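Local atomic coordinates of xylulose kinase (Escherichia coli, PDB entry 2ITM), a protein that catalyses the ATP-dependent phosphorylation of D-xylulose to D-xylulose 5-phosphate and, less efficiently, that of 1-deoxy-D-xylulose. Residues L373-D378 and T471-Y476. Numbering follows the deposited sequence.
Sequences LADGMD and TFRRLY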
# COMPACT_ATOMS: atom_id res chain seq x y z
N LEU A 373 -6.93 -6.38 -18.10
CA LEU A 373 -6.73 -6.96 -19.41
C LEU A 373 -7.99 -6.93 -20.28
O LEU A 373 -7.92 -6.66 -21.46
CB LEU A 373 -6.20 -8.39 -19.30
CG LEU A 373 -4.79 -8.57 -18.72
CD1 LEU A 373 -4.44 -10.01 -18.54
CD2 LEU A 373 -3.74 -7.83 -19.52
N ALA A 374 -9.13 -7.21 -19.67
CA ALA A 374 -10.41 -7.20 -20.37
C ALA A 374 -10.80 -5.82 -20.86
O ALA A 374 -11.26 -5.65 -21.97
CB ALA A 374 -11.49 -7.78 -19.50
N ASP A 375 -10.62 -4.82 -20.00
CA ASP A 375 -10.86 -3.44 -20.36
C ASP A 375 -9.93 -3.04 -21.49
O ASP A 375 -10.32 -2.32 -22.40
CB ASP A 375 -10.64 -2.52 -19.16
CG ASP A 375 -11.84 -2.43 -18.25
OD1 ASP A 375 -12.97 -2.72 -18.69
OD2 ASP A 375 -11.73 -2.08 -17.07
N GLY A 376 -8.69 -3.52 -21.40
CA GLY A 376 -7.69 -3.26 -22.41
C GLY A 376 -8.11 -3.75 -23.78
O GLY A 376 -8.03 -3.03 -24.78
N MET A 377 -8.56 -4.99 -23.84
CA MET A 377 -9.09 -5.53 -25.08
C MET A 377 -10.34 -4.80 -25.58
O MET A 377 -10.43 -4.52 -26.76
CB MET A 377 -9.32 -7.04 -24.96
CG MET A 377 -8.03 -7.83 -24.77
SD MET A 377 -8.20 -9.59 -25.02
CE MET A 377 -9.07 -10.05 -23.56
N ASP A 378 -11.27 -4.50 -24.68
CA ASP A 378 -12.47 -3.76 -25.03
C ASP A 378 -12.17 -2.45 -25.76
O ASP A 378 -12.80 -2.13 -26.74
CB ASP A 378 -13.29 -3.47 -23.77
CG ASP A 378 -14.02 -4.69 -23.24
OD1 ASP A 378 -14.10 -5.70 -23.95
OD2 ASP A 378 -14.54 -4.72 -22.12
N THR A 471 -17.27 -1.99 -10.97
CA THR A 471 -16.73 -1.48 -9.73
C THR A 471 -15.23 -1.19 -9.85
O THR A 471 -14.77 -0.13 -9.48
CB THR A 471 -17.03 -2.44 -8.58
OG1 THR A 471 -18.41 -2.33 -8.22
CG2 THR A 471 -16.32 -2.00 -7.33
N PHE A 472 -14.50 -2.16 -10.39
CA PHE A 472 -13.10 -1.97 -10.78
C PHE A 472 -12.82 -0.70 -11.57
O PHE A 472 -11.97 0.05 -11.22
CB PHE A 472 -12.58 -3.21 -11.51
CG PHE A 472 -11.22 -3.04 -12.11
CD1 PHE A 472 -10.09 -3.31 -11.38
CD2 PHE A 472 -11.06 -2.60 -13.40
CE1 PHE A 472 -8.85 -3.16 -11.93
CE2 PHE A 472 -9.82 -2.44 -13.94
CZ PHE A 472 -8.72 -2.72 -13.21
N ARG A 473 -13.55 -0.50 -12.66
CA ARG A 473 -13.40 0.66 -13.50
C ARG A 473 -13.62 1.96 -12.74
O ARG A 473 -12.92 2.92 -12.96
CB ARG A 473 -14.33 0.61 -14.69
CG ARG A 473 -13.84 -0.27 -15.80
CD ARG A 473 -14.65 -0.24 -17.06
NE ARG A 473 -16.05 -0.54 -16.84
CZ ARG A 473 -16.60 -1.70 -17.10
NH1 ARG A 473 -15.89 -2.70 -17.57
NH2 ARG A 473 -17.89 -1.87 -16.87
N ARG A 474 -14.63 1.97 -11.88
CA ARG A 474 -14.92 3.11 -11.02
C ARG A 474 -13.75 3.43 -10.11
O ARG A 474 -13.27 4.55 -10.08
CB ARG A 474 -16.15 2.80 -10.16
CG ARG A 474 -16.93 4.00 -9.67
CD ARG A 474 -17.48 3.88 -8.25
NE ARG A 474 -18.08 2.58 -7.96
CZ ARG A 474 -18.97 1.98 -8.73
NH1 ARG A 474 -19.38 2.55 -9.85
NH2 ARG A 474 -19.45 0.82 -8.38
N LEU A 475 -13.28 2.43 -9.38
CA LEU A 475 -12.16 2.58 -8.50
C LEU A 475 -10.88 2.96 -9.23
O LEU A 475 -10.16 3.85 -8.80
CB LEU A 475 -11.94 1.32 -7.68
CG LEU A 475 -12.91 0.93 -6.56
CD1 LEU A 475 -12.45 -0.32 -5.86
CD2 LEU A 475 -13.08 2.05 -5.56
N TYR A 476 -10.59 2.28 -10.34
CA TYR A 476 -9.39 2.54 -11.12
C TYR A 476 -9.33 4.01 -11.55
O TYR A 476 -8.36 4.70 -11.30
CB TYR A 476 -9.36 1.62 -12.34
CG TYR A 476 -8.13 1.69 -13.22
CD1 TYR A 476 -7.08 0.82 -13.06
CD2 TYR A 476 -8.05 2.62 -14.24
CE1 TYR A 476 -5.97 0.88 -13.87
CE2 TYR A 476 -6.95 2.68 -15.05
CZ TYR A 476 -5.91 1.81 -14.86
OH TYR A 476 -4.82 1.88 -15.66
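D375 and R473 illustrate how one ion pair, together with the carbon chain behind the charge, can tie two helices whose backbones stay well apart: their CA atoms, 8.4 Å from each other, are the nearest across the contact. The arginine reaches the carboxylate with a single amino group, NH1 donating to OD1 of D375 over 3.1 Å in a nearly straight bond (161° at the hydrogen). OD1 receives it through its syn lone pair, and lies almost in the guanidinium plane, at the edge of that group. With one N-H engaged and the carboxylate plane turned 55° from the guanidinium plane, this is not the flat, two-pronged pair. The bend of the R473 chain at chi3 (-55°) brings NH1 back to OD1 while the methylenes lie against the carboxylate, CG standing 3.1 Å from OD2 of D375. That same OD2 meets the rim of the F472 ring near its plane, 3.7 Å from CE2, where the partly positive ring hydrogens make a suitable neighbour for a carboxylate oxygen. In this FGGY kinase D375 lies on helix 358-381, in the C-terminal of the two actin-like ATPase domains, and F472 and R473 on helix 459-479 near the chain end; the contact joins these two helices, well away from the xylulose site. An alanine at D375 would remove both oxygens, which would probably set the R473 guanidinium free to turn and open a gap beside the CE2 edge of F472. The F472 ring, whose CG stands anti to the backbone N, also meets the Y371 ring and packs on L330 and P331 of strand 328-333. A second salt bridge joins the same helices, from OD2 of D378 to NH2 of R469.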